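Local coordinates for pmbA-related protein (Thermotoga maritima, PDB 1VL4) that is of unsettled function, belonging to the PmbA/TldD family to which metallopeptidase activity is generally assigned, at residues P343-L348 with H431-S436; L245-M250 with G410-L415; L201-E206 with L285-K290. One frame throughout, in Å; residues are numbered along the deposited sequence.

The three contacts illustrate how chemistry follows place in a fold. Interaction 1 is buried and pairs two short parallel strands of a mixed sheet, so backbone hydrogen bonds dominate. Interaction 2, also buried, relies chiefly on apolar side chains, with no hydrogen bond across it, to join the end of helix 241-247 and the turn that follows it to the start of helix 412-417; the two contacts meet where Leu245 O receives a probable hydrogen bond from Thr432 OG1. Interaction 3 is partly exposed and depends on one arginine reaching backbone carbonyls between sequence regions assigned to the central and C-terminal domains. Its 285-290 segment begins on the strand that borders 345-348 of interaction 1.

Interaction 1. Residues P343-L348 with H431-S436; sequences PVNLML and HTIAPS
With CG2 anti to the backbone N and CG1 (chi1 -59°) beside it, Ile433 meets Met347, whose CG is likewise anti to its own N (chi1 -179°) and whose chain runs on extended. The two belong to neighbouring parallel strands, 345-348 and 432-434, inside a mixed sheet of the PmbA/TldD C-terminal region, and they project from the same face of it. Their side chains cross obliquely, Met347 CG lying 3.8 Å from Ile433 CG2 while the sulfur passes the same methyl. The other branch of Ile433 extends back along the sheet, placing CD1 3.9 Å from Asn345 CB. Beyond that carbon, Asn345 ND2 bonds to Leu285 O and Ser294 OG, while OD1 stays near Ile433 CD1.

Three backbone bonds join the strands in the alternating pattern of parallel pairing. Leu346 uses both its polar groups: its N donates to His431 O at 2.9 Å, the straightest of the three (167° at the hydrogen), and its O accepts from Ile433 N. Ile433 then returns a carbonyl to Leu348 N, a bond of 3.0 Å. Leu346 and Thr432 share the opposite face, where Thr432 OG1 has its partner in Leu245 O of helix 241-247. On its other side, strand 345-348 is bordered by strand 282-285. Past the paired residues, Leu348 and Pro435 cross at about a right angle, Leu348 CD2 resting 3.8 Å from Pro435 CD.

Interaction 2. Residues L245-M250 with G410-L415; sequences LDLMEM and GNFLDL
Phe412 lies with one face under the side chain of Met250, whose CG sits 4.1 Å from the ring centroid and 28° off the ring normal, a CH-pi contact. In Met250, chi1 (86°), which puts CG between the backbone N and the carbonyl carbon, and an extended chi2 set CG over the ring and SD near its root; the bend at chi3 turns only the terminal methyl, CE, back toward Phe412 CB. Met250 SD comes within 3.7 Å of Phe412 CB, meeting the ring obliquely.

Leu247 packs along another part of the same ring: its CG is 3.8 Å from Phe412 CE1. One of its methyls reaches on to Leu415, Leu247 CD2 and Leu415 CD1 meeting tip to tip at 3.7 Å. Phe385 and Leu387 of strand 384-395, together with Met374, extend this apolar packing.

No hydrogen bond links the two segments. Within 410-415, Asn411 OD1 accepts from Leu413 N at 2.9 Å, in the carbonyl plane and on a lone pair. Phe412 thus projects from a helix start fixed by a classic asparagine N-cap, and its partnership with Met250 is a Met-aromatic contact in an apolar core.

Interaction 3. Residues L201-E206 with L285-K290; sequences LARTPE and LPYHPK
Arg203 and Lys290, the two residues with most surface buried here, reach across in contrasting ways, Arg203 through its charged end and Lys290 through its hydrocarbon chain. Arg203 lies just past strand 194-202, an edge strand, within this chain, of the long antiparallel sheet, and extends to the loop after strand 282-285. Bends at chi2 (89°) and chi3 (51°) fold its chain so that NE and NH2 both address the loop backbone. Arg203 NE donates to Pro289 O at 2.9 Å, the oxygen tilted from the guanidinium plane. Arg203 NH2 bonds to His288 O at 3.1 Å, and this acceptor lies in that plane, at the edge. A weak bond joins Arg203 NH2 to Pro289 O at 3.3 Å. Outside the two segments, weak bonds link NH2 to Gly291 O and NH1 to Thr118 O and Asp178 O.

Lys290 lays its methylenes along the backbone carbonyl of Leu201, Lys290 CD standing 3.5 Å from Leu201 O. Leu201 CB lies 3.8 Å from Lys290 O. The turn through 288-290 is braced by Lys290 N, which donates to His288 ND1 at 3.1 Å, near the imidazole plane.

A leucine in place of Arg203 would probably leave the carbonyls of His288 and Pro289 without these donors. Carbonyl oxygens, and no carboxylate of the two segments, meet the guanidinium, so its charge is probably stabilised by the carbonyl dipoles.

Interaction 1. Residues P343-L348 with H431-S436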
loop_
_atom_site.group_PDB
_atom_site.type_symbol
_atom_site.label_atom_id
_atom_site.label_comp_id
_atom_site.label_asym_id
_atom_site.label_seq_id
_atom_site.Cartn_x
_atom_site.Cartn_y
_atom_site.Cartn_z
ATOM N N PRO A 343 16.294 -6.001 -10.602
ATOM C CA PRO A 343 17.699 -5.751 -10.359
ATOM C C PRO A 343 17.944 -5.574 -8.875
ATOM O O PRO A 343 17.000 -5.339 -8.114
ATOM C CB PRO A 343 17.975 -4.412 -11.107
ATOM C CG PRO A 343 16.707 -3.795 -11.309
ATOM C CD PRO A 343 15.621 -4.834 -11.213
ATOM N N VAL A 344 19.197 -5.679 -8.472
ATOM C CA VAL A 344 19.548 -5.457 -7.076
ATOM C C VAL A 344 19.810 -3.941 -6.949
ATOM O O VAL A 344 19.060 -3.242 -6.302
ATOM C CB VAL A 344 20.758 -6.340 -6.641
ATOM C CG1 VAL A 344 21.148 -6.046 -5.230
ATOM C CG2 VAL A 344 20.403 -7.863 -6.791
ATOM N N ASN A 345 20.881 -3.467 -7.566
ATOM C CA ASN A 345 21.112 -2.036 -7.725
ATOM C C ASN A 345 21.143 -1.751 -9.212
ATOM O O ASN A 345 21.994 -2.270 -9.919
ATOM C CB ASN A 345 22.424 -1.615 -7.119
ATOM C CG ASN A 345 22.484 -1.836 -5.594
ATOM O OD1 ASN A 345 21.961 -1.034 -4.833
ATOM N ND2 ASN A 345 23.188 -2.925 -5.161
ATOM N N LEU A 346 20.203 -0.967 -9.694
ATOM C CA LEU A 346 20.191 -0.656 -11.115
ATOM C C LEU A 346 20.900 0.684 -11.304
ATOM O O LEU A 346 20.330 1.705 -10.971
ATOM C CB LEU A 346 18.769 -0.576 -11.661
ATOM C CG LEU A 346 18.673 -0.402 -13.198
ATOM C CD1 LEU A 346 19.168 -1.641 -13.893
ATOM C CD2 LEU A 346 17.294 -0.062 -13.604
ATOM N N MET A 347 22.082 0.649 -11.935
ATOM C CA MET A 347 22.968 1.788 -12.026
ATOM C C MET A 347 23.188 2.276 -13.446
ATOM O O MET A 347 23.693 1.545 -14.283
ATOM C CB MET A 347 24.324 1.450 -11.408
ATOM C CG MET A 347 25.311 2.592 -11.442
ATOM S SD MET A 347 26.719 2.279 -10.421
ATOM C CE MET A 347 27.669 3.765 -10.629
ATOM N N LEU A 348 22.927 3.553 -13.661
ATOM C CA LEU A 348 23.383 4.232 -14.876
ATOM C C LEU A 348 24.813 4.676 -14.651
ATOM O O LEU A 348 25.110 5.382 -13.685
ATOM C CB LEU A 348 22.502 5.450 -15.213
ATOM C CG LEU A 348 23.045 6.285 -16.400
ATOM C CD1 LEU A 348 22.693 5.554 -17.622
ATOM C CD2 LEU A 348 22.452 7.646 -16.471
ATOM N N HIS A 431 16.692 1.259 -5.101
ATOM C CA HIS A 431 16.983 0.212 -6.060
ATOM C C HIS A 431 17.661 0.746 -7.332
ATOM O O HIS A 431 17.936 -0.002 -8.250
ATOM C CB HIS A 431 15.674 -0.506 -6.418
ATOM C CG HIS A 431 14.805 -0.799 -5.225
ATOM N ND1 HIS A 431 15.052 -1.850 -4.360
ATOM C CD2 HIS A 431 13.723 -0.146 -4.725
ATOM C CE1 HIS A 431 14.145 -1.846 -3.396
ATOM N NE2 HIS A 431 13.329 -0.818 -3.588
ATOM N N THR A 432 17.875 2.050 -7.390
ATOM C CA THR A 432 18.474 2.717 -8.533
ATOM C C THR A 432 19.623 3.596 -8.048
ATOM O O THR A 432 19.685 4.030 -6.887
ATOM C CB THR A 432 17.445 3.552 -9.322
ATOM O OG1 THR A 432 16.802 4.485 -8.464
ATOM C CG2 THR A 432 16.375 2.687 -9.959
ATOM N N ILE A 433 20.584 3.801 -8.945
ATOM C CA ILE A 433 21.754 4.627 -8.733
ATOM C C ILE A 433 22.061 5.343 -10.017
ATOM O O ILE A 433 22.059 4.712 -11.078
ATOM C CB ILE A 433 22.942 3.747 -8.440
ATOM C CG1 ILE A 433 22.652 2.879 -7.183
ATOM C CG2 ILE A 433 24.230 4.575 -8.363
ATOM C CD1 ILE A 433 23.835 2.001 -6.831
ATOM N N ALA A 434 22.325 6.640 -9.945
ATOM C CA ALA A 434 22.468 7.415 -11.171
ATOM C C ALA A 434 23.090 8.753 -10.951
ATOM O O ALA A 434 22.906 9.336 -9.903
ATOM C CB ALA A 434 21.099 7.614 -11.868
ATOM N N PRO A 435 23.763 9.265 -12.003
ATOM C CA PRO A 435 24.167 10.668 -12.084
ATOM C C PRO A 435 23.116 11.493 -12.798
ATOM O O PRO A 435 22.066 10.989 -13.153
ATOM C CB PRO A 435 25.441 10.585 -12.906
ATOM C CG PRO A 435 25.114 9.519 -13.907
ATOM C CD PRO A 435 24.209 8.529 -13.197
ATOM N N SER A 436 23.357 12.775 -12.953
ATOM C CA SER A 436 22.546 13.626 -13.789
ATOM C C SER A 436 22.876 13.268 -15.258
ATOM O O SER A 436 23.926 12.714 -15.536
ATOM C CB SER A 436 22.853 15.093 -13.497
ATOM O OG SER A 436 22.682 15.394 -12.122
#

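Interaction 2. Residues L245-M250 with G410-L415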
loop_
_atom_site.group_PDB
_atom_site.type_symbol
_atom_site.label_atom_id
_atom_site.label_comp_id
_atom_site.label_asym_id
_atom_site.label_seq_id
_atom_site.Cartn_x
_atom_site.Cartn_y
_atom_site.Cartn_z
ATOM N N LEU A 245 16.773 9.125 -10.778
ATOM C CA LEU A 245 16.696 7.994 -9.846
ATOM C C LEU A 245 15.246 7.488 -9.747
ATOM O O LEU A 245 15.043 6.289 -9.713
ATOM C CB LEU A 245 17.189 8.361 -8.431
ATOM C CG LEU A 245 18.684 8.487 -8.267
ATOM C CD1 LEU A 245 18.998 9.170 -6.955
ATOM C CD2 LEU A 245 19.317 7.084 -8.373
ATOM N N ASP A 246 14.269 8.385 -9.662
ATOM C CA ASP A 246 12.843 7.947 -9.657
ATOM C C ASP A 246 12.344 7.457 -11.023
ATOM O O ASP A 246 11.671 6.411 -11.136
ATOM C CB ASP A 246 11.913 9.050 -9.183
ATOM C CG ASP A 246 12.173 9.479 -7.755
ATOM O OD1 ASP A 246 12.768 8.703 -6.961
ATOM O OD2 ASP A 246 11.798 10.637 -7.442
ATOM N N LEU A 247 12.692 8.209 -12.062
ATOM C CA LEU A 247 12.203 7.914 -13.380
ATOM C C LEU A 247 12.669 6.557 -13.854
ATOM O O LEU A 247 11.872 5.804 -14.441
ATOM C CB LEU A 247 12.619 9.026 -14.371
ATOM C CG LEU A 247 11.955 8.904 -15.757
ATOM C CD1 LEU A 247 10.440 9.012 -15.663
ATOM C CD2 LEU A 247 12.464 9.968 -16.662
ATOM N N MET A 248 13.931 6.218 -13.542
ATOM C CA MET A 248 14.547 4.949 -13.928
ATOM C C MET A 248 13.774 3.738 -13.413
ATOM O O MET A 248 13.960 2.632 -13.902
ATOM C CB MET A 248 15.954 4.803 -13.310
ATOM C CG MET A 248 17.038 5.490 -14.016
ATOM S SD MET A 248 18.494 5.398 -12.938
ATOM C CE MET A 248 19.044 3.713 -13.016
ATOM N N GLU A 249 13.048 3.902 -12.321
ATOM C CA GLU A 249 12.268 2.802 -11.794
ATOM C C GLU A 249 11.303 2.230 -12.801
ATOM O O GLU A 249 10.983 1.033 -12.732
ATOM C CB GLU A 249 11.503 3.241 -10.543
ATOM C CG GLU A 249 12.527 3.647 -9.481
ATOM C CD GLU A 249 12.143 3.170 -8.151
ATOM O OE1 GLU A 249 11.269 3.840 -7.561
ATOM O OE2 GLU A 249 12.688 2.111 -7.732
ATOM N N MET A 250 10.850 3.053 -13.749
ATOM C CA MET A 250 9.920 2.539 -14.769
ATOM C C MET A 250 10.603 1.600 -15.787
ATOM O O MET A 250 9.948 0.921 -16.577
ATOM C CB MET A 250 9.182 3.691 -15.421
ATOM C CG MET A 250 9.885 4.361 -16.610
ATOM S SD MET A 250 8.803 5.656 -17.291
ATOM C CE MET A 250 7.536 4.715 -18.157
ATOM N N GLY A 410 6.892 11.951 -22.341
ATOM C CA GLY A 410 7.601 11.306 -23.403
ATOM C C GLY A 410 7.461 9.821 -23.245
ATOM O O GLY A 410 6.540 9.338 -22.564
ATOM N N ASN A 411 8.355 9.109 -23.917
ATOM C CA ASN A 411 8.534 7.680 -23.744
ATOM C C ASN A 411 9.923 7.470 -23.177
ATOM O O ASN A 411 10.890 7.990 -23.733
ATOM C CB ASN A 411 8.433 6.955 -25.081
ATOM C CG ASN A 411 8.359 5.444 -24.918
ATOM O OD1 ASN A 411 9.361 4.767 -24.613
ATOM N ND2 ASN A 411 7.167 4.899 -25.131
ATOM N N PHE A 412 10.008 6.699 -22.099
ATOM C CA PHE A 412 11.257 6.387 -21.435
ATOM C C PHE A 412 12.344 5.853 -22.399
ATOM O O PHE A 412 13.510 6.214 -22.256
ATOM C CB PHE A 412 11.029 5.404 -20.264
ATOM C CG PHE A 412 12.237 5.254 -19.378
ATOM C CD1 PHE A 412 12.614 6.280 -18.527
ATOM C CD2 PHE A 412 13.059 4.132 -19.475
ATOM C CE1 PHE A 412 13.779 6.161 -17.745
ATOM C CE2 PHE A 412 14.199 4.013 -18.720
ATOM C CZ PHE A 412 14.571 5.045 -17.858
ATOM N N LEU A 413 11.961 5.037 -23.385
ATOM C CA LEU A 413 12.939 4.471 -24.310
ATOM C C LEU A 413 13.526 5.540 -25.216
ATOM O O LEU A 413 14.726 5.543 -25.441
ATOM C CB LEU A 413 12.372 3.314 -25.131
ATOM C CG LEU A 413 11.926 2.089 -24.295
ATOM C CD1 LEU A 413 11.502 0.906 -25.197
ATOM C CD2 LEU A 413 12.996 1.680 -23.294
ATOM N N ASP A 414 12.698 6.460 -25.683
ATOM C CA ASP A 414 13.169 7.605 -26.461
ATOM C C ASP A 414 14.067 8.507 -25.624
ATOM O O ASP A 414 15.036 9.024 -26.109
ATOM C CB ASP A 414 11.996 8.440 -26.973
ATOM C CG ASP A 414 11.228 7.754 -28.091
ATOM O OD1 ASP A 414 11.876 7.147 -28.982
ATOM O OD2 ASP A 414 9.977 7.839 -28.083
ATOM N N LEU A 415 13.712 8.719 -24.374
ATOM C CA LEU A 415 14.592 9.403 -23.431
ATOM C C LEU A 415 16.000 8.793 -23.417
ATOM O O LEU A 415 16.988 9.524 -23.539
ATOM C CB LEU A 415 13.999 9.339 -22.024
ATOM C CG LEU A 415 14.667 10.259 -21.001
ATOM C CD1 LEU A 415 13.645 10.821 -20.035
ATOM C CD2 LEU A 415 15.789 9.544 -20.259
#

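Interaction 3. Residues L201-E206 with L285-K290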
loop_
_atom_site.group_PDB
_atom_site.type_symbol
_atom_site.label_atom_id
_atom_site.label_comp_id
_atom_site.label_asym_id
_atom_site.label_seq_id
_atom_site.Cartn_x
_atom_site.Cartn_y
_atom_site.Cartn_z
ATOM N N LEU A 201 21.032 7.914 2.138
ATOM C CA LEU A 201 21.021 6.471 2.535
ATOM C C LEU A 201 22.418 6.134 3.018
ATOM O O LEU A 201 23.400 6.669 2.490
ATOM C CB LEU A 201 20.628 5.612 1.341
ATOM C CG LEU A 201 19.135 5.677 1.070
ATOM C CD1 LEU A 201 18.850 5.487 -0.417
ATOM C CD2 LEU A 201 18.400 4.643 1.908
ATOM N N ALA A 202 22.516 5.350 4.086
ATOM C CA ALA A 202 23.786 5.008 4.678
ATOM C C ALA A 202 23.802 3.590 5.271
ATOM O O ALA A 202 22.796 3.073 5.768
ATOM C CB ALA A 202 24.117 6.002 5.758
ATOM N N ARG A 203 24.987 3.003 5.265
ATOM C CA ARG A 203 25.269 1.719 5.924
ATOM C C ARG A 203 25.657 1.950 7.391
ATOM O O ARG A 203 25.491 1.087 8.267
ATOM C CB ARG A 203 26.404 1.035 5.145
ATOM C CG ARG A 203 26.619 -0.376 5.565
ATOM C CD ARG A 203 25.816 -1.367 4.845
ATOM N NE ARG A 203 25.839 -1.315 3.357
ATOM C CZ ARG A 203 24.924 -1.967 2.642
ATOM N NH1 ARG A 203 24.051 -2.740 3.257
ATOM N NH2 ARG A 203 24.891 -1.910 1.332
ATOM N N THR A 204 26.201 3.131 7.690
ATOM C CA THR A 204 26.574 3.451 9.058
ATOM C C THR A 204 26.063 4.870 9.438
ATOM O O THR A 204 25.887 5.698 8.560
ATOM C CB THR A 204 28.103 3.387 9.190
ATOM O OG1 THR A 204 28.476 3.482 10.571
ATOM C CG2 THR A 204 28.726 4.525 8.471
ATOM N N PRO A 205 25.839 5.134 10.735
ATOM C CA PRO A 205 25.341 6.439 11.125
ATOM C C PRO A 205 26.293 7.595 10.753
ATOM O O PRO A 205 25.854 8.712 10.481
ATOM C CB PRO A 205 25.193 6.328 12.636
ATOM C CG PRO A 205 25.408 4.954 12.973
ATOM C CD PRO A 205 25.930 4.202 11.876
ATOM N N GLU A 206 27.584 7.286 10.678
ATOM C CA GLU A 206 28.640 8.258 10.423
ATOM C C GLU A 206 28.498 8.794 9.057
ATOM O O GLU A 206 28.980 9.888 8.760
ATOM C CB GLU A 206 30.012 7.574 10.503
ATOM C CG GLU A 206 30.477 7.345 11.906
ATOM C CD GLU A 206 29.733 6.263 12.626
ATOM O OE1 GLU A 206 29.394 5.207 12.013
ATOM O OE2 GLU A 206 29.511 6.472 13.834
ATOM N N LEU A 285 23.969 -4.280 -10.387
ATOM C CA LEU A 285 25.084 -4.490 -9.468
ATOM C C LEU A 285 24.582 -5.207 -8.217
ATOM O O LEU A 285 23.614 -4.767 -7.614
ATOM C CB LEU A 285 25.663 -3.139 -9.043
ATOM C CG LEU A 285 26.935 -2.607 -9.631
ATOM C CD1 LEU A 285 27.045 -2.693 -11.154
ATOM C CD2 LEU A 285 27.115 -1.205 -9.108
ATOM N N PRO A 286 25.247 -6.313 -7.797
ATOM C CA PRO A 286 24.862 -6.960 -6.504
ATOM C C PRO A 286 25.046 -6.075 -5.261
ATOM O O PRO A 286 24.386 -6.257 -4.252
ATOM C CB PRO A 286 25.813 -8.158 -6.425
ATOM C CG PRO A 286 26.219 -8.422 -7.885
ATOM C CD PRO A 286 26.260 -7.083 -8.547
ATOM N N TYR A 287 26.020 -5.189 -5.332
ATOM C CA TYR A 287 26.418 -4.426 -4.184
ATOM C C TYR A 287 26.876 -3.031 -4.521
ATOM O O TYR A 287 27.584 -2.825 -5.485
ATOM C CB TYR A 287 27.501 -5.147 -3.426
ATOM C CG TYR A 287 28.159 -4.364 -2.327
ATOM C CD1 TYR A 287 27.644 -4.339 -1.014
ATOM C CD2 TYR A 287 29.359 -3.714 -2.576
ATOM C CE1 TYR A 287 28.288 -3.607 -0.004
ATOM C CE2 TYR A 287 29.978 -2.962 -1.598
ATOM C CZ TYR A 287 29.455 -2.934 -0.312
ATOM O OH TYR A 287 30.180 -2.254 0.614
ATOM N N HIS A 288 26.450 -2.094 -3.670
ATOM C CA HIS A 288 27.025 -0.772 -3.540
ATOM C C HIS A 288 26.971 -0.433 -2.029
ATOM O O HIS A 288 26.002 -0.766 -1.351
ATOM C CB HIS A 288 26.196 0.231 -4.351
ATOM C CG HIS A 288 26.770 1.615 -4.351
ATOM N ND1 HIS A 288 26.751 2.437 -3.234
ATOM C CD2 HIS A 288 27.400 2.316 -5.324
ATOM C CE1 HIS A 288 27.308 3.597 -3.540
ATOM N NE2 HIS A 288 27.686 3.558 -4.806
ATOM N N PRO A 289 28.010 0.191 -1.499
ATOM C CA PRO A 289 28.068 0.508 -0.083
ATOM C C PRO A 289 26.852 1.193 0.520
ATOM O O PRO A 289 26.521 0.890 1.643
ATOM C CB PRO A 289 29.285 1.441 0.014
ATOM C CG PRO A 289 30.145 1.024 -1.123
ATOM C CD PRO A 289 29.246 0.581 -2.206
ATOM N N LYS A 290 26.158 2.023 -0.255
ATOM C CA LYS A 290 24.952 2.756 0.188
ATOM C C LYS A 290 23.664 2.206 -0.470
ATOM O O LYS A 290 22.586 2.747 -0.265
ATOM C CB LYS A 290 25.074 4.242 -0.184
ATOM C CG LYS A 290 26.159 4.985 0.527
ATOM C CD LYS A 290 26.055 6.465 0.212
ATOM C CE LYS A 290 27.367 7.230 0.408
ATOM N NZ LYS A 290 27.548 8.253 -0.680
#